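Local structure of KLLA0E08119p (Kluyveromyces lactis, 3VA7) at residues P1001-L1009 and W1115-F1126; L1046-W1054 and E1083-N1093. The protein probably catalyses the biotin- and ATP-dependent carboxylation of urea, this chain being the urea carboxylase part of a longer enzyme that probably also has allophanate hydrolase activity. One frame throughout, in Å; residues are numbered along the deposited sequence.

Contact 1 (P1001-L1009 and W1115-F1126); sequences PLDPRHRYL and WINENIDSIVAF
Arg-1005 and Phe-1126 meet because of how each leaves its backbone: CG of Phe-1126 stands opposite its own N (chi1 179°), which carries the ring out from the helix, while Arg-1005 holds CG opposite its carbonyl carbon and kinks at chi3 (-76°) to turn its guanidinium toward Ser-1122. CA of Arg-1005 sits over the middle of the Phe-1126 ring, 3.6 Å from the centroid, a CH-pi contact. Farther out, NH1 of Arg-1005 gives a hydrogen bond of 2.8 Å to OG of Ser-1122, which lies in the guanidinium plane. The other edge grips Asp-1003 side-on: OD2 of Asp-1003 offers its syn lone pair to NE of Arg-1005 at 2.8 Å, nearly straight at 169°, and NH2 reaches OD1. OD2 also takes the backbone N of Arg-1005, closing an Asx turn. This turn opens the loop that follows strand 997-1001 in the carboxyltransferase domain, and helices 1109-1117 and 1120-1128 pack against it. Replacing Arg-1005 with an alanine is likely to leave the Asp-1003 carboxylate without its charged mate and Ser-1122 OG without this donor. The Asp-1003 carboxylate stands almost perpendicular to the Trp-1115 indole and meets its edge, CG to CH2 3.5 Å. Beside it, CD of Pro-1004 lies 4.1 Å from CZ3 of Trp-1115 and also touches CG1 of Ile-1123. At the far end, CE1 of Tyr-1008 meets CZ of Phe-1126 edge to edge.

Contact 2 (L1046-W1054 and E1083-N1093); sequences LVGRTITAW and EEELEVIIEDN
Arg-1049, on strand 1045-1049, reaches across to helix 1083-1093 with its guanidinium laid edge-on to Glu-1087. NH1 and NH2 of Arg-1049 both close on the single oxygen OE1 of Glu-1087, at 3.1 and 2.9 Å, approaching from the same face of the carboxylate and above its plane, while OE1 stays in the plane of the guanidinium. The bend at chi3 (39°) swings the guanidinium toward Glu-1087. NH2 of Arg-1049 also forms a long salt bridge of 3.8 Å to OE2 of Glu-1083, one turn back, whose OE1 is held by the backbone N of Ser-937, and NE of Arg-1049 is paired with Asp-936. CD2 of Leu-1086 rests over the centre of one guanidinium face, 3.9 Å from CZ of Arg-1049. Acid partners along the edge would probably stabilise the positive charge of this buried arginine. The strand runs in the mixed sheet of the carboxyltransferase domain, between strands 922-934 and 1024-1028, and the axes of strand 1046-1049 and helix 1083-1093 come within 10.7 Å, at 60°. At Thr-1050 the side chain turns from the helix toward Val-1025 and Leu-930, but its carbonyl carbon touches CD1 of Leu-1086. Ile-1051 then puts CG2 against CG2 of Ile-1089 at 3.8 Å and CG1 of Ile-1090 at 4.0 Å. Past it, one water bridges the segments, donating to O of Thr-1052 and accepting from ND2 of Asn-1093 at 2.8 Å.

How the contacts relate
Both contacts involve the same mixed sheet of the carboxyltransferase domain, yet they lie well apart, with centres about 30 Å from each other and nearest atoms about 8 Å. Along the chain the order is 1001-1009, 1046-1054, 1083-1093, 1115-1126, so contact 2 falls wholly within the span that contact 1 brackets. Contact 1 sits far out, about 42 Å from the chain centre, joining the loop after strand 997-1001 to the helices that follow strand 1101-1108. Contact 2 lies deeper, about 18 Å from that centre, and the side chain of Thr-1050 is about 13 Å from the bound urea. No residue of these segments is among those lining the urea pocket; the contacts join parts of the fold around the sheet.

Contact 1 (P1001-L1009 and W1115-F1126)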
loop_
_atom_site.group_PDB
_atom_site.type_symbol
_atom_site.label_atom_id
_atom_site.label_comp_id
_atom_site.label_asym_id
_atom_site.label_seq_id
_atom_site.Cartn_x
_atom_site.Cartn_y
_atom_site.Cartn_z
ATOM N N PRO A 1001 -22.701 8.592 19.503
ATOM C CA PRO A 1001 -22.944 10.011 19.678
ATOM C C PRO A 1001 -22.903 10.371 21.171
ATOM O O PRO A 1001 -23.295 9.560 22.019
ATOM C CB PRO A 1001 -24.344 10.192 19.075
ATOM C CG PRO A 1001 -24.509 9.067 18.178
ATOM C CD PRO A 1001 -23.815 7.919 18.815
ATOM N N LEU A 1002 -22.380 11.552 21.485
ATOM C CA LEU A 1002 -22.253 12.018 22.871
ATOM C C LEU A 1002 -23.611 12.460 23.370
ATOM O O LEU A 1002 -23.888 12.394 24.564
ATOM C CB LEU A 1002 -21.204 13.135 22.993
ATOM C CG LEU A 1002 -19.756 12.578 22.972
ATOM C CD1 LEU A 1002 -18.712 13.650 22.736
ATOM C CD2 LEU A 1002 -19.448 11.799 24.265
ATOM N N ASP A 1003 -24.483 12.829 22.424
ATOM C CA ASP A 1003 -25.874 13.152 22.720
ATOM C C ASP A 1003 -26.728 11.884 22.677
ATOM O O ASP A 1003 -26.833 11.267 21.634
ATOM C CB ASP A 1003 -26.386 14.216 21.732
ATOM C CG ASP A 1003 -27.718 14.861 22.171
ATOM O OD1 ASP A 1003 -27.911 16.064 21.801
ATOM O OD2 ASP A 1003 -28.564 14.193 22.851
ATOM N N PRO A 1004 -27.331 11.484 23.811
ATOM C CA PRO A 1004 -28.126 10.249 23.824
ATOM C C PRO A 1004 -29.330 10.257 22.885
ATOM O O PRO A 1004 -29.787 9.165 22.454
ATOM C CB PRO A 1004 -28.566 10.133 25.291
ATOM C CG PRO A 1004 -27.433 10.798 26.030
ATOM C CD PRO A 1004 -27.192 12.024 25.179
ATOM N N ARG A 1005 -29.832 11.452 22.577
ATOM C CA ARG A 1005 -30.924 11.623 21.589
ATOM C C ARG A 1005 -30.391 11.441 20.169
ATOM O O ARG A 1005 -31.123 11.693 19.206
ATOM C CB ARG A 1005 -31.553 13.046 21.702
ATOM C CG ARG A 1005 -31.916 13.427 23.133
ATOM C CD ARG A 1005 -32.123 14.918 23.363
ATOM N NE ARG A 1005 -30.898 15.725 23.423
ATOM C CZ ARG A 1005 -30.881 17.016 23.798
ATOM N NH1 ARG A 1005 -32.026 17.631 24.156
ATOM N NH2 ARG A 1005 -29.745 17.712 23.815
ATOM N N HIS A 1006 -29.109 11.084 20.008
ATOM C CA HIS A 1006 -28.605 10.895 18.669
ATOM C C HIS A 1006 -28.419 9.445 18.400
ATOM O O HIS A 1006 -27.839 9.049 17.389
ATOM C CB HIS A 1006 -27.333 11.665 18.443
ATOM C CG HIS A 1006 -27.569 13.105 18.165
ATOM N ND1 HIS A 1006 -26.595 14.067 18.325
ATOM C CD2 HIS A 1006 -28.681 13.751 17.748
ATOM C CE1 HIS A 1006 -27.092 15.243 18.013
ATOM N NE2 HIS A 1006 -28.358 15.079 17.658
ATOM N N ARG A 1007 -28.939 8.632 19.305
ATOM C CA ARG A 1007 -28.658 7.218 19.241
ATOM C C ARG A 1007 -29.901 6.575 18.769
ATOM O O ARG A 1007 -30.886 6.569 19.478
ATOM C CB ARG A 1007 -28.207 6.661 20.590
ATOM C CG ARG A 1007 -26.997 7.353 21.084
ATOM C CD ARG A 1007 -26.680 7.051 22.514
ATOM N NE ARG A 1007 -25.540 7.855 22.932
ATOM C CZ ARG A 1007 -25.078 7.927 24.188
ATOM N NH1 ARG A 1007 -25.647 7.225 25.158
ATOM N NH2 ARG A 1007 -24.039 8.733 24.474
ATOM N N TYR A 1008 -29.812 6.023 17.566
ATOM C CA TYR A 1008 -30.914 5.471 16.817
ATOM C C TYR A 1008 -30.872 3.954 16.837
ATOM O O TYR A 1008 -29.780 3.329 16.844
ATOM C CB TYR A 1008 -30.762 5.988 15.393
ATOM C CG TYR A 1008 -31.043 7.497 15.264
ATOM C CD1 TYR A 1008 -31.868 8.135 16.195
ATOM C CD2 TYR A 1008 -30.553 8.256 14.182
ATOM C CE1 TYR A 1008 -32.176 9.474 16.107
ATOM C CE2 TYR A 1008 -30.882 9.632 14.051
ATOM C CZ TYR A 1008 -31.695 10.239 15.036
ATOM O OH TYR A 1008 -32.074 11.598 15.003
ATOM N N LEU A 1009 -32.049 3.327 16.869
ATOM C CA LEU A 1009 -32.110 1.891 16.669
ATOM C C LEU A 1009 -31.624 1.521 15.253
ATOM O O LEU A 1009 -31.534 2.376 14.365
ATOM C CB LEU A 1009 -33.527 1.446 16.851
ATOM C CG LEU A 1009 -34.241 1.527 18.210
ATOM C CD1 LEU A 1009 -35.598 0.855 18.040
ATOM C CD2 LEU A 1009 -33.427 0.804 19.329
ATOM N N TRP A 1115 -23.829 18.664 31.441
ATOM C CA TRP A 1115 -24.594 18.820 30.227
ATOM C C TRP A 1115 -25.771 17.846 30.192
ATOM O O TRP A 1115 -26.850 18.221 29.750
ATOM C CB TRP A 1115 -23.691 18.636 29.042
ATOM C CG TRP A 1115 -24.357 18.874 27.788
ATOM C CD1 TRP A 1115 -24.506 20.068 27.143
ATOM C CD2 TRP A 1115 -24.967 17.890 26.973
ATOM N NE1 TRP A 1115 -25.181 19.885 25.955
ATOM C CE2 TRP A 1115 -25.481 18.553 25.827
ATOM C CE3 TRP A 1115 -25.130 16.502 27.089
ATOM C CZ2 TRP A 1115 -26.149 17.866 24.790
ATOM C CZ3 TRP A 1115 -25.791 15.814 26.057
ATOM C CH2 TRP A 1115 -26.294 16.505 24.920
ATOM N N ILE A 1116 -25.590 16.620 30.680
ATOM C CA ILE A 1116 -26.712 15.691 30.723
ATOM C C ILE A 1116 -27.788 16.282 31.586
ATOM O O ILE A 1116 -28.943 16.240 31.209
ATOM C CB ILE A 1116 -26.338 14.221 31.144
ATOM C CG1 ILE A 1116 -25.944 13.404 29.923
ATOM C CG2 ILE A 1116 -27.502 13.488 31.749
ATOM C CD1 ILE A 1116 -24.788 13.997 29.144
ATOM N N ASN A 1117 -27.416 16.874 32.728
ATOM C CA ASN A 1117 -28.425 17.518 33.581
ATOM C C ASN A 1117 -29.273 18.615 32.925
ATOM O O ASN A 1117 -30.488 18.450 32.844
ATOM C CB ASN A 1117 -27.864 17.939 34.933
ATOM C CG ASN A 1117 -28.189 16.928 35.999
ATOM O OD1 ASN A 1117 -29.255 16.988 36.637
ATOM N ND2 ASN A 1117 -27.287 15.947 36.176
ATOM N N GLU A 1118 -28.655 19.684 32.429
ATOM C CA GLU A 1118 -29.399 20.737 31.736
ATOM C C GLU A 1118 -30.210 20.243 30.499
ATOM O O GLU A 1118 -30.576 21.070 29.643
ATOM C CB GLU A 1118 -28.470 21.863 31.232
ATOM C CG GLU A 1118 -27.193 22.144 32.001
ATOM C CD GLU A 1118 -26.167 22.963 31.172
ATOM O OE1 GLU A 1118 -25.412 23.765 31.780
ATOM O OE2 GLU A 1118 -26.100 22.810 29.922
ATOM N N ASN A 1119 -30.469 18.931 30.381
ATOM C CA ASN A 1119 -31.098 18.334 29.185
ATOM C C ASN A 1119 -31.676 17.005 29.555
ATOM O O ASN A 1119 -32.236 16.306 28.704
ATOM C CB ASN A 1119 -30.102 18.092 28.057
ATOM C CG ASN A 1119 -29.544 19.359 27.478
ATOM O OD1 ASN A 1119 -30.188 20.004 26.642
ATOM N ND2 ASN A 1119 -28.320 19.715 27.875
ATOM N N ILE A 1120 -31.528 16.634 30.820
ATOM C CA ILE A 1120 -32.028 15.341 31.293
ATOM C C ILE A 1120 -33.456 15.059 30.825
ATOM O O ILE A 1120 -33.797 13.926 30.519
ATOM C CB ILE A 1120 -31.934 15.217 32.844
ATOM C CG1 ILE A 1120 -32.338 13.815 33.316
ATOM C CG2 ILE A 1120 -32.781 16.280 33.550
ATOM C CD1 ILE A 1120 -31.419 12.700 32.829
ATOM N N ASP A 1121 -34.262 16.112 30.761
ATOM C CA ASP A 1121 -35.695 16.014 30.499
ATOM C C ASP A 1121 -35.973 15.523 29.094
ATOM O O ASP A 1121 -36.654 14.496 28.882
ATOM C CB ASP A 1121 -36.336 17.388 30.724
ATOM C CG ASP A 1121 -36.029 17.945 32.127
ATOM O OD1 ASP A 1121 -36.878 17.708 33.039
ATOM O OD2 ASP A 1121 -34.928 18.565 32.311
ATOM N N SER A 1122 -35.420 16.282 28.153
ATOM C CA SER A 1122 -35.385 15.950 26.750
ATOM C C SER A 1122 -34.787 14.560 26.487
ATOM O O SER A 1122 -35.358 13.774 25.708
ATOM C CB SER A 1122 -34.582 17.016 26.044
ATOM O OG SER A 1122 -34.681 16.848 24.659
ATOM N N ILE A 1123 -33.662 14.250 27.155
ATOM C CA ILE A 1123 -33.021 12.927 27.038
ATOM C C ILE A 1123 -33.994 11.816 27.424
ATOM O O ILE A 1123 -34.164 10.850 26.672
ATOM C CB ILE A 1123 -31.693 12.854 27.852
ATOM C CG1 ILE A 1123 -30.563 13.544 27.094
ATOM C CG2 ILE A 1123 -31.316 11.442 28.185
ATOM C CD1 ILE A 1123 -29.568 14.261 27.991
ATOM N N VAL A 1124 -34.665 11.965 28.567
ATOM C CA VAL A 1124 -35.541 10.900 29.081
ATOM C C VAL A 1124 -36.791 10.682 28.240
ATOM O O VAL A 1124 -37.117 9.572 27.894
ATOM C CB VAL A 1124 -35.895 11.126 30.559
ATOM C CG1 VAL A 1124 -36.822 9.985 31.081
ATOM C CG2 VAL A 1124 -34.587 11.228 31.395
ATOM N N ALA A 1125 -37.477 11.765 27.927
ATOM C CA ALA A 1125 -38.527 11.791 26.912
ATOM C C ALA A 1125 -38.083 11.038 25.647
ATOM O O ALA A 1125 -38.827 10.151 25.159
ATOM C CB ALA A 1125 -38.858 13.228 26.552
ATOM N N PHE A 1126 -36.897 11.391 25.111
ATOM C CA PHE A 1126 -36.369 10.691 23.935
ATOM C C PHE A 1126 -36.251 9.178 24.159
ATOM O O PHE A 1126 -36.683 8.409 23.326
ATOM C CB PHE A 1126 -35.046 11.281 23.413
ATOM C CG PHE A 1126 -34.501 10.539 22.237
ATOM C CD1 PHE A 1126 -34.772 10.964 20.942
ATOM C CD2 PHE A 1126 -33.764 9.371 22.415
ATOM C CE1 PHE A 1126 -34.300 10.241 19.840
ATOM C CE2 PHE A 1126 -33.293 8.644 21.327
ATOM C CZ PHE A 1126 -33.556 9.086 20.042
#

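Contact 2 (L1046-W1054 and E1083-N1093)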
loop_
_atom_site.group_PDB
_atom_site.type_symbol
_atom_site.label_atom_id
_atom_site.label_comp_id
_atom_site.label_asym_id
_atom_site.label_seq_id
_atom_site.Cartn_x
_atom_site.Cartn_y
_atom_site.Cartn_z
ATOM N N LEU A 1046 -25.264 1.976 5.631
ATOM C CA LEU A 1046 -24.459 2.953 4.913
ATOM C C LEU A 1046 -25.211 4.258 4.643
ATOM O O LEU A 1046 -26.309 4.275 4.155
ATOM C CB LEU A 1046 -23.918 2.350 3.607
ATOM C CG LEU A 1046 -23.282 0.964 3.717
ATOM C CD1 LEU A 1046 -22.897 0.432 2.361
ATOM C CD2 LEU A 1046 -22.063 0.904 4.712
ATOM N N VAL A 1047 -24.537 5.373 4.879
ATOM C CA VAL A 1047 -25.188 6.647 5.096
ATOM C C VAL A 1047 -24.484 7.732 4.263
ATOM O O VAL A 1047 -25.106 8.709 3.856
ATOM C CB VAL A 1047 -25.123 6.798 6.606
ATOM C CG1 VAL A 1047 -24.302 7.965 7.155
ATOM C CG2 VAL A 1047 -26.403 6.466 7.241
ATOM N N GLY A 1048 -23.207 7.556 3.928
ATOM C CA GLY A 1048 -22.510 8.602 3.195
ATOM C C GLY A 1048 -21.020 8.378 3.215
ATOM O O GLY A 1048 -20.560 7.294 3.624
ATOM N N ARG A 1049 -20.238 9.359 2.772
ATOM C CA ARG A 1049 -18.813 9.113 2.689
ATOM C C ARG A 1049 -17.959 10.324 3.056
ATOM O O ARG A 1049 -18.275 11.438 2.658
ATOM C CB ARG A 1049 -18.475 8.548 1.314
ATOM C CG ARG A 1049 -17.077 8.089 1.112
ATOM C CD ARG A 1049 -16.874 7.477 -0.310
ATOM N NE ARG A 1049 -17.581 8.180 -1.378
ATOM C CZ ARG A 1049 -17.001 8.754 -2.434
ATOM N NH1 ARG A 1049 -15.692 8.669 -2.623
ATOM N NH2 ARG A 1049 -17.749 9.378 -3.333
ATOM N N THR A 1050 -16.909 10.074 3.854
ATOM C CA THR A 1050 -15.824 11.014 4.171
ATOM C C THR A 1050 -14.532 10.559 3.518
ATOM O O THR A 1050 -14.529 9.794 2.530
ATOM C CB THR A 1050 -15.363 10.937 5.641
ATOM O OG1 THR A 1050 -16.173 10.035 6.419
ATOM C CG2 THR A 1050 -15.164 12.313 6.266
ATOM N N ILE A 1051 -13.430 11.036 4.111
ATOM C CA ILE A 1051 -12.079 10.625 3.785
ATOM C C ILE A 1051 -11.624 9.573 4.812
ATOM O O ILE A 1051 -11.980 9.651 6.004
ATOM C CB ILE A 1051 -11.053 11.806 3.896
ATOM C CG1 ILE A 1051 -10.999 12.343 5.355
ATOM C CG2 ILE A 1051 -11.303 12.833 2.841
ATOM C CD1 ILE A 1051 -10.148 13.520 5.609
ATOM N N THR A 1052 -10.778 8.651 4.358
ATOM C CA THR A 1052 -10.203 7.631 5.221
ATOM C C THR A 1052 -9.460 8.244 6.369
ATOM O O THR A 1052 -8.734 9.217 6.200
ATOM C CB THR A 1052 -9.209 6.704 4.450
ATOM O OG1 THR A 1052 -8.760 5.672 5.345
ATOM C CG2 THR A 1052 -8.050 7.483 3.903
ATOM N N ALA A 1053 -9.649 7.672 7.536
ATOM C CA ALA A 1053 -8.907 8.109 8.674
ATOM C C ALA A 1053 -7.687 7.156 8.843
ATOM O O ALA A 1053 -7.257 6.857 9.984
ATOM C CB ALA A 1053 -9.815 8.092 9.874
ATOM N N TRP A 1054 -7.153 6.665 7.722
ATOM C CA TRP A 1054 -5.878 5.947 7.725
ATOM C C TRP A 1054 -4.950 6.513 6.680
ATOM O O TRP A 1054 -5.293 6.535 5.512
ATOM C CB TRP A 1054 -6.117 4.492 7.414
ATOM C CG TRP A 1054 -4.885 3.671 7.142
ATOM C CD1 TRP A 1054 -4.294 3.408 5.911
ATOM C CD2 TRP A 1054 -4.119 2.933 8.123
ATOM N NE1 TRP A 1054 -3.218 2.550 6.085
ATOM C CE2 TRP A 1054 -3.080 2.263 7.423
ATOM C CE3 TRP A 1054 -4.204 2.795 9.532
ATOM C CZ2 TRP A 1054 -2.121 1.481 8.082
ATOM C CZ3 TRP A 1054 -3.265 1.985 10.177
ATOM C CH2 TRP A 1054 -2.232 1.337 9.445
ATOM N N GLU A 1083 -20.896 15.449 -3.352
ATOM C CA GLU A 1083 -20.057 14.373 -3.880
ATOM C C GLU A 1083 -18.816 14.871 -4.641
ATOM O O GLU A 1083 -17.682 14.443 -4.348
ATOM C CB GLU A 1083 -20.822 13.343 -4.696
ATOM C CG GLU A 1083 -19.878 12.319 -5.273
ATOM C CD GLU A 1083 -20.527 11.033 -5.729
ATOM O OE1 GLU A 1083 -21.703 10.829 -5.445
ATOM O OE2 GLU A 1083 -19.851 10.213 -6.375
ATOM N N GLU A 1084 -19.001 15.773 -5.596
ATOM C CA GLU A 1084 -17.867 16.290 -6.377
ATOM C C GLU A 1084 -16.876 17.106 -5.493
ATOM O O GLU A 1084 -15.677 17.035 -5.682
ATOM C CB GLU A 1084 -18.366 17.099 -7.602
ATOM C CG GLU A 1084 -17.468 17.043 -8.900
ATOM C CD GLU A 1084 -17.338 15.641 -9.551
ATOM O OE1 GLU A 1084 -16.196 15.135 -9.746
ATOM O OE2 GLU A 1084 -18.378 15.024 -9.862
ATOM N N GLU A 1085 -17.366 17.858 -4.521
ATOM C CA GLU A 1085 -16.482 18.558 -3.623
ATOM C C GLU A 1085 -15.650 17.571 -2.787
ATOM O O GLU A 1085 -14.508 17.895 -2.389
ATOM C CB GLU A 1085 -17.256 19.460 -2.674
ATOM C CG GLU A 1085 -17.895 20.677 -3.293
ATOM C CD GLU A 1085 -18.800 21.491 -2.331
ATOM O OE1 GLU A 1085 -19.241 21.040 -1.248
ATOM O OE2 GLU A 1085 -19.117 22.621 -2.692
ATOM N N LEU A 1086 -16.242 16.402 -2.494
ATOM C CA LEU A 1086 -15.603 15.329 -1.744
ATOM C C LEU A 1086 -14.566 14.625 -2.567
ATOM O O LEU A 1086 -13.586 14.195 -2.049
ATOM C CB LEU A 1086 -16.623 14.289 -1.240
ATOM C CG LEU A 1086 -16.003 13.072 -0.551
ATOM C CD1 LEU A 1086 -15.430 13.491 0.776
ATOM C CD2 LEU A 1086 -16.984 11.975 -0.320
ATOM N N GLU A 1087 -14.787 14.455 -3.847
ATOM C CA GLU A 1087 -13.751 13.860 -4.641
ATOM C C GLU A 1087 -12.537 14.813 -4.771
ATOM O O GLU A 1087 -11.428 14.350 -4.986
ATOM C CB GLU A 1087 -14.284 13.414 -6.015
ATOM C CG GLU A 1087 -15.372 12.376 -5.936
ATOM C CD GLU A 1087 -14.918 10.941 -5.594
ATOM O OE1 GLU A 1087 -15.830 10.068 -5.381
ATOM O OE2 GLU A 1087 -13.671 10.681 -5.551
ATOM N N VAL A 1088 -12.742 16.131 -4.645
ATOM C CA VAL A 1088 -11.633 17.048 -4.770
ATOM C C VAL A 1088 -10.761 16.825 -3.504
ATOM O O VAL A 1088 -9.570 16.508 -3.578
ATOM C CB VAL A 1088 -12.105 18.537 -5.033
ATOM C CG1 VAL A 1088 -11.025 19.603 -4.621
ATOM C CG2 VAL A 1088 -12.480 18.749 -6.550
ATOM N N ILE A 1089 -11.412 16.939 -2.357
ATOM C CA ILE A 1089 -10.820 16.730 -1.082
ATOM C C ILE A 1089 -10.099 15.372 -0.994
ATOM O O ILE A 1089 -9.000 15.317 -0.490
ATOM C CB ILE A 1089 -11.864 16.887 0.075
ATOM C CG1 ILE A 1089 -12.267 18.368 0.247
ATOM C CG2 ILE A 1089 -11.283 16.344 1.422
ATOM C CD1 ILE A 1089 -13.693 18.557 0.849
ATOM N N ILE A 1090 -10.713 14.310 -1.514
ATOM C CA ILE A 1090 -10.123 12.964 -1.430
ATOM C C ILE A 1090 -8.759 12.927 -2.149
ATOM O O ILE A 1090 -7.761 12.503 -1.549
ATOM C CB ILE A 1090 -11.096 11.860 -1.941
ATOM C CG1 ILE A 1090 -12.178 11.599 -0.913
ATOM C CG2 ILE A 1090 -10.381 10.581 -2.362
ATOM C CD1 ILE A 1090 -13.328 10.653 -1.470
ATOM N N GLU A 1091 -8.720 13.383 -3.400
ATOM C CA GLU A 1091 -7.467 13.482 -4.155
ATOM C C GLU A 1091 -6.463 14.384 -3.453
ATOM O O GLU A 1091 -5.309 14.003 -3.267
ATOM C CB GLU A 1091 -7.696 13.951 -5.588
ATOM C CG GLU A 1091 -6.683 13.347 -6.584
ATOM C CD GLU A 1091 -6.655 14.066 -7.974
ATOM O OE1 GLU A 1091 -7.554 14.934 -8.242
ATOM O OE2 GLU A 1091 -5.710 13.757 -8.789
ATOM N N ASP A 1092 -6.909 15.536 -3.006
ATOM C CA ASP A 1092 -6.011 16.431 -2.308
ATOM C C ASP A 1092 -5.387 15.767 -1.048
ATOM O O ASP A 1092 -4.203 15.934 -0.775
ATOM C CB ASP A 1092 -6.726 17.729 -1.924
ATOM C CG ASP A 1092 -6.887 18.723 -3.101
ATOM O OD1 ASP A 1092 -6.301 18.538 -4.195
ATOM O OD2 ASP A 1092 -7.610 19.744 -2.899
ATOM N N ASN A 1093 -6.189 15.032 -0.286
ATOM C CA ASN A 1093 -5.764 14.453 0.952
ATOM C C ASN A 1093 -4.822 13.251 0.728
ATOM O O ASN A 1093 -3.927 13.012 1.551
ATOM C CB ASN A 1093 -6.970 14.067 1.792
ATOM C CG ASN A 1093 -6.588 13.340 3.089
ATOM O OD1 ASN A 1093 -5.992 13.965 4.003
ATOM N ND2 ASN A 1093 -6.920 12.027 3.184
HETATM O O HOH W 1 -6.097 10.414 5.361
#